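Local coordinates for protein glycerol dehydratase (Clostridium butyricum, PDB 1R9D) that probably acts as a B12-independent glycyl-radical lyase that dehydrates glycerol, at residues Leu582-Leu596 with Thr652-Pro664. Numbering follows the deposited sequence.
Sequences LNNDFKNSEEIQALL and TGATPDGRKSGQP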
ATOM      1  N   LEU A 582      38.996  19.698 -25.572  1.00 34.55           N
ATOM      2  CA  LEU A 582      37.566  19.702 -25.295  1.00 34.28           C
ATOM      3  C   LEU A 582      37.256  20.410 -23.983  1.00 34.55           C
ATOM      4  O   LEU A 582      36.321  21.200 -23.905  1.00 34.25           O
ATOM      5  CB  LEU A 582      37.028  18.270 -25.261  1.00 32.30           C
ATOM      6  CG  LEU A 582      37.107  17.528 -26.595  1.00 32.32           C
ATOM      7  CD1 LEU A 582      36.709  16.075 -26.391  1.00 32.93           C
ATOM      8  CD2 LEU A 582      36.208  18.201 -27.620  1.00 31.35           C
ATOM      9  N   ASN A 583      38.048  20.133 -22.954  1.00 35.87           N
ATOM     10  CA  ASN A 583      37.827  20.758 -21.659  1.00 37.57           C
ATOM     11  C   ASN A 583      38.060  22.265 -21.698  1.00 38.41           C
ATOM     12  O   ASN A 583      37.595  22.991 -20.817  1.00 38.42           O
ATOM     13  CB  ASN A 583      38.707  20.098 -20.595  1.00 38.57           C
ATOM     14  CG  ASN A 583      38.236  18.691 -20.251  1.00 40.92           C
ATOM     15  OD1 ASN A 583      37.041  18.460 -20.050  1.00 41.76           O
ATOM     16  ND2 ASN A 583      39.168  17.750 -20.175  1.00 42.21           N
ATOM     17  N   ASN A 584      38.765  22.737 -22.723  1.00 38.96           N
ATOM     18  CA  ASN A 584      39.024  24.167 -22.870  1.00 39.47           C
ATOM     19  C   ASN A 584      38.130  24.761 -23.958  1.00 38.93           C
ATOM     20  O   ASN A 584      38.304  25.913 -24.363  1.00 37.67           O
ATOM     21  CB  ASN A 584      40.494  24.423 -23.219  1.00 41.90           C
ATOM     22  CG  ASN A 584      41.445  23.873 -22.176  1.00 44.11           C
ATOM     23  OD1 ASN A 584      41.216  24.016 -20.973  1.00 45.21           O
ATOM     24  ND2 ASN A 584      42.529  23.253 -22.630  1.00 45.47           N
ATOM     25  N   ASP A 585      37.176  23.963 -24.430  1.00 37.65           N
ATOM     26  CA  ASP A 585      36.237  24.392 -25.462  1.00 37.47           C
ATOM     27  C   ASP A 585      36.937  24.907 -26.724  1.00 36.95           C
ATOM     28  O   ASP A 585      36.536  25.916 -27.303  1.00 36.93           O
ATOM     29  CB  ASP A 585      35.294  25.463 -24.889  1.00 38.26           C
ATOM     30  CG  ASP A 585      34.098  25.737 -25.788  1.00 39.92           C
ATOM     31  OD1 ASP A 585      33.575  24.784 -26.402  1.00 40.19           O
ATOM     32  OD2 ASP A 585      33.662  26.904 -25.867  1.00 40.20           O
ATOM     33  N   PHE A 586      37.983  24.199 -27.140  1.00 37.01           N
ATOM     34  CA  PHE A 586      38.749  24.539 -28.340  1.00 37.29           C
ATOM     35  C   PHE A 586      39.471  25.883 -28.293  1.00 38.69           C
ATOM     36  O   PHE A 586      39.853  26.418 -29.335  1.00 38.16           O
ATOM     37  CB  PHE A 586      37.841  24.513 -29.573  1.00 35.51           C
ATOM     38  CG  PHE A 586      37.119  23.211 -29.768  1.00 34.69           C
ATOM     39  CD1 PHE A 586      35.732  23.157 -29.694  1.00 34.36           C
ATOM     40  CD2 PHE A 586      37.825  22.040 -30.010  1.00 33.94           C
ATOM     41  CE1 PHE A 586      35.056  21.949 -29.857  1.00 33.86           C
ATOM     42  CE2 PHE A 586      37.159  20.826 -30.174  1.00 33.93           C
ATOM     43  CZ  PHE A 586      35.772  20.782 -30.096  1.00 32.98           C
ATOM     44  N   LYS A 587      39.662  26.429 -27.097  1.00 40.23           N
ATOM     45  CA  LYS A 587      40.344  27.711 -26.964  1.00 42.21           C
ATOM     46  C   LYS A 587      41.791  27.614 -27.440  1.00 42.62           C
ATOM     47  O   LYS A 587      42.562  26.788 -26.949  1.00 42.47           O
ATOM     48  CB  LYS A 587      40.315  28.179 -25.508  1.00 43.21           C
ATOM     49  CG  LYS A 587      41.020  29.507 -25.285  1.00 45.64           C
ATOM     50  CD  LYS A 587      40.963  29.927 -23.827  1.00 46.64           C
ATOM     51  CE  LYS A 587      41.662  31.262 -23.614  1.00 47.64           C
ATOM     52  NZ  LYS A 587      41.553  31.712 -22.199  1.00 48.77           N
ATOM     53  N   ASN A 588      42.149  28.468 -28.397  1.00 44.02           N
ATOM     54  CA  ASN A 588      43.497  28.498 -28.963  1.00 44.93           C
ATOM     55  C   ASN A 588      43.878  27.185 -29.643  1.00 45.11           C
ATOM     56  O   ASN A 588      45.056  26.830 -29.709  1.00 45.27           O
ATOM     57  CB  ASN A 588      44.533  28.822 -27.878  1.00 46.68           C
ATOM     58  CG  ASN A 588      44.295  30.170 -27.222  1.00 47.47           C
ATOM     59  OD1 ASN A 588      44.137  31.185 -27.901  1.00 48.55           O
ATOM     60  ND2 ASN A 588      44.278  30.188 -25.891  1.00 48.54           N
ATOM     61  N   SER A 589      42.883  26.463 -30.146  1.00 44.72           N
ATOM     62  CA  SER A 589      43.140  25.197 -30.823  1.00 44.28           C
ATOM     63  C   SER A 589      42.120  24.962 -31.931  1.00 43.88           C
ATOM     64  O   SER A 589      41.649  23.843 -32.144  1.00 43.58           O
ATOM     65  CB  SER A 589      43.121  24.046 -29.812  1.00 44.78           C
ATOM     66  OG  SER A 589      41.977  24.111 -28.977  1.00 46.56           O
ATOM     67  N   GLU A 590      41.795  26.037 -32.639  1.00 43.29           N
ATOM     68  CA  GLU A 590      40.838  25.996 -33.732  1.00 43.37           C
ATOM     69  C   GLU A 590      41.253  25.037 -34.842  1.00 42.13           C
ATOM     70  O   GLU A 590      40.411  24.573 -35.611  1.00 42.20           O
ATOM     71  CB  GLU A 590      40.657  27.398 -34.311  1.00 45.28           C
ATOM     72  CG  GLU A 590      39.997  28.375 -33.354  1.00 48.94           C
ATOM     73  CD  GLU A 590      40.159  29.818 -33.792  1.00 50.64           C
ATOM     74  OE1 GLU A 590      39.877  30.119 -34.975  1.00 52.30           O
ATOM     75  OE2 GLU A 590      40.564  30.650 -32.952  1.00 51.82           O
ATOM     76  N   GLU A 591      42.548  24.744 -34.935  1.00 40.90           N
ATOM     77  CA  GLU A 591      43.019  23.833 -35.971  1.00 39.90           C
ATOM     78  C   GLU A 591      42.591  22.408 -35.632  1.00 38.65           C
ATOM     79  O   GLU A 591      42.345  21.598 -36.525  1.00 38.70           O
ATOM     80  CB  GLU A 591      44.544  23.913 -36.127  1.00 39.65           C
ATOM     81  CG  GLU A 591      45.361  23.262 -35.026  1.00 40.51           C
ATOM     82  CD  GLU A 591      45.439  24.086 -33.753  1.00 41.90           C
ATOM     83  OE1 GLU A 591      44.878  25.204 -33.709  1.00 42.54           O
ATOM     84  OE2 GLU A 591      46.076  23.609 -32.791  1.00 42.63           O
ATOM     85  N   ILE A 592      42.500  22.107 -34.339  1.00 37.17           N
ATOM     86  CA  ILE A 592      42.078  20.779 -33.906  1.00 36.44           C
ATOM     87  C   ILE A 592      40.570  20.651 -34.105  1.00 35.35           C
ATOM     88  O   ILE A 592      40.080  19.608 -34.534  1.00 34.70           O
ATOM     89  CB  ILE A 592      42.433  20.522 -32.418  1.00 36.98           C
ATOM     90  CG1 ILE A 592      43.955  20.408 -32.266  1.00 38.30           C
ATOM     91  CG2 ILE A 592      41.760  19.242 -31.930  1.00 37.26           C
ATOM     92  CD1 ILE A 592      44.424  20.110 -30.849  1.00 39.19           C
ATOM     93  N   GLN A 593      39.839  21.719 -33.802  1.00 34.33           N
ATOM     94  CA  GLN A 593      38.393  21.710 -33.977  1.00 34.14           C
ATOM     95  C   GLN A 593      38.036  21.512 -35.452  1.00 33.76           C
ATOM     96  O   GLN A 593      37.071  20.819 -35.777  1.00 32.92           O
ATOM     97  CB  GLN A 593      37.783  23.017 -33.465  1.00 34.87           C
ATOM     98  CG  GLN A 593      36.289  23.148 -33.737  1.00 35.65           C
ATOM     99  CD  GLN A 593      35.695  24.428 -33.184  1.00 36.28           C
ATOM    100  OE1 GLN A 593      36.355  25.468 -33.145  1.00 36.04           O
ATOM    101  NE2 GLN A 593      34.433  24.364 -32.770  1.00 36.53           N
ATOM    102  N   ALA A 594      38.818  22.118 -36.342  1.00 32.87           N
ATOM    103  CA  ALA A 594      38.569  22.000 -37.777  1.00 31.84           C
ATOM    104  C   ALA A 594      38.742  20.556 -38.225  1.00 31.22           C
ATOM    105  O   ALA A 594      38.008  20.061 -39.081  1.00 30.97           O
ATOM    106  CB  ALA A 594      39.524  22.903 -38.550  1.00 32.88           C
ATOM    107  N   LEU A 595      39.728  19.889 -37.639  1.00 30.56           N
ATOM    108  CA  LEU A 595      40.023  18.499 -37.949  1.00 30.91           C
ATOM    109  C   LEU A 595      38.807  17.648 -37.571  1.00 30.57           C
ATOM    110  O   LEU A 595      38.388  16.759 -38.316  1.00 29.77           O
ATOM    111  CB  LEU A 595      41.250  18.068 -37.148  1.00 32.78           C
ATOM    112  CG  LEU A 595      42.237  17.061 -37.732  1.00 34.97           C
ATOM    113  CD1 LEU A 595      42.631  17.457 -39.152  1.00 34.09           C
ATOM    114  CD2 LEU A 595      43.460  17.011 -36.830  1.00 34.73           C
ATOM    115  N   LEU A 596      38.240  17.944 -36.407  1.00 29.83           N
ATOM    116  CA  LEU A 596      37.070  17.227 -35.918  1.00 29.88           C
ATOM    117  C   LEU A 596      35.845  17.519 -36.780  1.00 29.22           C
ATOM    118  O   LEU A 596      35.119  16.603 -37.158  1.00 30.28           O
ATOM    119  CB  LEU A 596      36.791  17.613 -34.465  1.00 29.75           C
ATOM    120  CG  LEU A 596      37.923  17.343 -33.467  1.00 29.80           C
ATOM    121  CD1 LEU A 596      37.480  17.791 -32.086  1.00 30.88           C
ATOM    122  CD2 LEU A 596      38.284  15.864 -33.454  1.00 31.11           C
ATOM    123  N   THR A 652      25.871  20.504 -21.716  1.00 27.75           N
ATOM    124  CA  THR A 652      26.918  19.629 -22.236  1.00 28.10           C
ATOM    125  C   THR A 652      28.142  20.386 -22.758  1.00 27.42           C
ATOM    126  O   THR A 652      28.006  21.337 -23.514  1.00 27.21           O
ATOM    127  CB  THR A 652      26.357  18.768 -23.376  1.00 29.01           C
ATOM    128  OG1 THR A 652      25.143  18.140 -22.940  1.00 29.25           O
ATOM    129  CG2 THR A 652      27.356  17.704 -23.784  1.00 29.38           C
ATOM    130  N   GLY A 653      29.330  19.947 -22.356  1.00 27.99           N
ATOM    131  CA  GLY A 653      30.549  20.600 -22.806  1.00 28.83           C
ATOM    132  C   GLY A 653      30.840  20.327 -24.271  1.00 28.89           C
ATOM    133  O   GLY A 653      30.039  19.697 -24.965  1.00 28.11           O
ATOM    134  N   ALA A 654      31.986  20.804 -24.750  1.00 28.42           N
ATOM    135  CA  ALA A 654      32.375  20.587 -26.139  1.00 28.07           C
ATOM    136  C   ALA A 654      32.506  19.088 -26.398  1.00 27.64           C
ATOM    137  O   ALA A 654      32.954  18.339 -25.529  1.00 27.36           O
ATOM    138  CB  ALA A 654      33.704  21.287 -26.428  1.00 27.69           C
ATOM    139  N   THR A 655      32.115  18.653 -27.591  1.00 28.04           N
ATOM    140  CA  THR A 655      32.198  17.240 -27.941  1.00 28.27           C
ATOM    141  C   THR A 655      33.123  16.999 -29.142  1.00 28.40           C
ATOM    142  O   THR A 655      33.391  17.913 -29.926  1.00 28.60           O
ATOM    143  CB  THR A 655      30.783  16.669 -28.205  1.00 27.83           C
ATOM    144  OG1 THR A 655      30.025  17.592 -29.001  1.00 29.30           O
ATOM    145  CG2 THR A 655      30.058  16.434 -26.879  1.00 28.15           C
ATOM    146  N   PRO A 656      33.631  15.760 -29.290  1.00 29.04           N
ATOM    147  CA  PRO A 656      34.539  15.334 -30.366  1.00 28.89           C
ATOM    148  C   PRO A 656      34.092  15.577 -31.805  1.00 29.45           C
ATOM    149  O   PRO A 656      34.905  15.498 -32.724  1.00 30.73           O
ATOM    150  CB  PRO A 656      34.740  13.845 -30.083  1.00 28.74           C
ATOM    151  CG  PRO A 656      34.599  13.760 -28.602  1.00 28.97           C
ATOM    152  CD  PRO A 656      33.405  14.653 -28.343  1.00 28.19           C
ATOM    153  N   ASP A 657      32.810  15.851 -32.016  1.00 29.78           N
ATOM    154  CA  ASP A 657      32.322  16.103 -33.369  1.00 30.67           C
ATOM    155  C   ASP A 657      32.614  17.542 -33.794  1.00 30.10           C
ATOM    156  O   ASP A 657      32.340  17.929 -34.930  1.00 30.09           O
ATOM    157  CB  ASP A 657      30.814  15.818 -33.464  1.00 31.70           C
ATOM    158  CG  ASP A 657      29.995  16.610 -32.454  1.00 33.11           C
ATOM    159  OD1 ASP A 657      30.595  17.219 -31.544  1.00 33.60           O
ATOM    160  OD2 ASP A 657      28.747  16.609 -32.568  1.00 33.67           O
ATOM    161  N   GLY A 658      33.167  18.327 -32.872  1.00 29.62           N
ATOM    162  CA  GLY A 658      33.497  19.713 -33.168  1.00 29.38           C
ATOM    163  C   GLY A 658      32.490  20.718 -32.636  1.00 29.95           C
ATOM    164  O   GLY A 658      32.645  21.929 -32.827  1.00 30.21           O
ATOM    165  N   ARG A 659      31.451  20.216 -31.975  1.00 29.23           N
ATOM    166  CA  ARG A 659      30.405  21.059 -31.400  1.00 28.78           C
ATOM    167  C   ARG A 659      30.938  21.764 -30.150  1.00 28.69           C
ATOM    168  O   ARG A 659      31.557  21.135 -29.297  1.00 29.28           O
ATOM    169  CB  ARG A 659      29.187  20.188 -31.037  1.00 28.20           C
ATOM    170  CG  ARG A 659      28.084  20.929 -30.302  1.00 28.33           C
ATOM    171  CD  ARG A 659      26.985  19.991 -29.793  1.00 27.32           C
ATOM    172  NE  ARG A 659      26.503  20.470 -28.498  1.00 26.95           N
ATOM    173  CZ  ARG A 659      27.196  20.374 -27.368  1.00 26.86           C
ATOM    174  NH1 ARG A 659      28.394  19.798 -27.369  1.00 26.13           N
ATOM    175  NH2 ARG A 659      26.714  20.894 -26.245  1.00 26.18           N
ATOM    176  N   LYS A 660      30.699  23.069 -30.038  1.00 30.15           N
ATOM    177  CA  LYS A 660      31.171  23.822 -28.877  1.00 31.77           C
ATOM    178  C   LYS A 660      30.259  23.673 -27.663  1.00 31.61           C
ATOM    179  O   LYS A 660      29.068  23.393 -27.794  1.00 30.89           O
ATOM    180  CB  LYS A 660      31.314  25.306 -29.218  1.00 33.76           C
ATOM    181  CG  LYS A 660      32.289  25.582 -30.349  1.00 36.77           C
ATOM    182  CD  LYS A 660      32.737  27.034 -30.352  1.00 39.74           C
ATOM    183  CE  LYS A 660      33.521  27.358 -29.088  1.00 40.18           C
ATOM    184  NZ  LYS A 660      34.061  28.741 -29.100  1.00 42.97           N
ATOM    185  N   SER A 661      30.837  23.872 -26.485  1.00 30.90           N
ATOM    186  CA  SER A 661      30.110  23.763 -25.229  1.00 31.11           C
ATOM    187  C   SER A 661      28.856  24.632 -25.189  1.00 30.61           C
ATOM    188  O   SER A 661      28.853  25.767 -25.675  1.00 30.40           O
ATOM    189  CB  SER A 661      31.035  24.140 -24.066  1.00 31.93           C
ATOM    190  OG  SER A 661      30.360  24.081 -22.820  1.00 32.95           O
ATOM    191  N   GLY A 662      27.789  24.079 -24.618  1.00 30.04           N
ATOM    192  CA  GLY A 662      26.543  24.812 -24.485  1.00 29.42           C
ATOM    193  C   GLY A 662      25.635  24.865 -25.697  1.00 29.12           C
ATOM    194  O   GLY A 662      24.513  25.363 -25.600  1.00 28.99           O
ATOM    195  N   GLN A 663      26.102  24.359 -26.834  1.00 28.19           N
ATOM    196  CA  GLN A 663      25.299  24.369 -28.056  1.00 28.99           C
ATOM    197  C   GLN A 663      24.264  23.246 -28.060  1.00 28.29           C
ATOM    198  O   GLN A 663      24.454  22.218 -27.420  1.00 27.97           O
ATOM    199  CB  GLN A 663      26.208  24.250 -29.283  1.00 30.48           C
ATOM    200  CG  GLN A 663      27.089  25.473 -29.493  1.00 33.64           C
ATOM    201  CD  GLN A 663      26.270  26.709 -29.789  1.00 36.32           C
ATOM    202  OE1 GLN A 663      25.616  26.795 -30.828  1.00 38.37           O
ATOM    203  NE2 GLN A 663      26.291  27.671 -28.874  1.00 37.78           N
ATOM    204  N   PRO A 664      23.149  23.438 -28.779  1.00 27.95           N
ATOM    205  CA  PRO A 664      22.097  22.418 -28.841  1.00 27.17           C
ATOM    206  C   PRO A 664      22.592  21.084 -29.376  1.00 27.06           C
ATOM    207  O   PRO A 664      23.552  21.031 -30.142  1.00 26.73           O
ATOM    208  CB  PRO A 664      21.069  23.034 -29.787  1.00 27.26           C
ATOM    209  CG  PRO A 664      21.254  24.514 -29.582  1.00 28.41           C
ATOM    210  CD  PRO A 664      22.757  24.643 -29.534  1.00 28.05           C
TER
HETATM  211  O   HOH W   1      33.853  22.002 -22.888  1.00 37.72           O
HETATM  212  O   HOH W   2      30.809  27.546 -26.353  1.00 37.06           O
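Gln-593 reaches from the first turn of helix 590-597 to the carbonyl of Gly-658. CB lies over one face of the Phe-586 ring, 3.6 Å above its plane and displaced toward the rim. CG sits anti to the backbone N (chi1 174°), and the extended chain brings CG and CD past Gly-658 O, at 3.9 and 4.0 Å, before NE2 bonds to that oxygen at 3.0 Å. The bond is nearly straight (170° at the hydrogen), with the oxygen in the amide plane. NE2 also packs on Lys-660 CG, the two side chains crossing at about a right angle.

The Phe-586 ring turns its edge to the carbonyl oxygens of Thr-655 and Arg-659, while CE1 touches Ala-654 CB at 3.7 Å. Beside it, Leu-582 CD1 packs on Pro-656 CG at 3.8 Å.

Asp-585, the positive-phi residue closing the Schellman motif of helix 575-583, accepts Ser-661 N at OD1 (2.9 Å, 172°), from above the carboxylate plane. Its OD2 forms a long salt bridge to Lys-660 NZ (3.7 Å), and a water links OD2 to Ser-661 O.

The near-straight bonds at Gly-658 O and Ser-661 N, flanking an apolar centre, thus probably hold the loop against the turns between helices 575-583 and 590-597 more firmly than the long charge pair does.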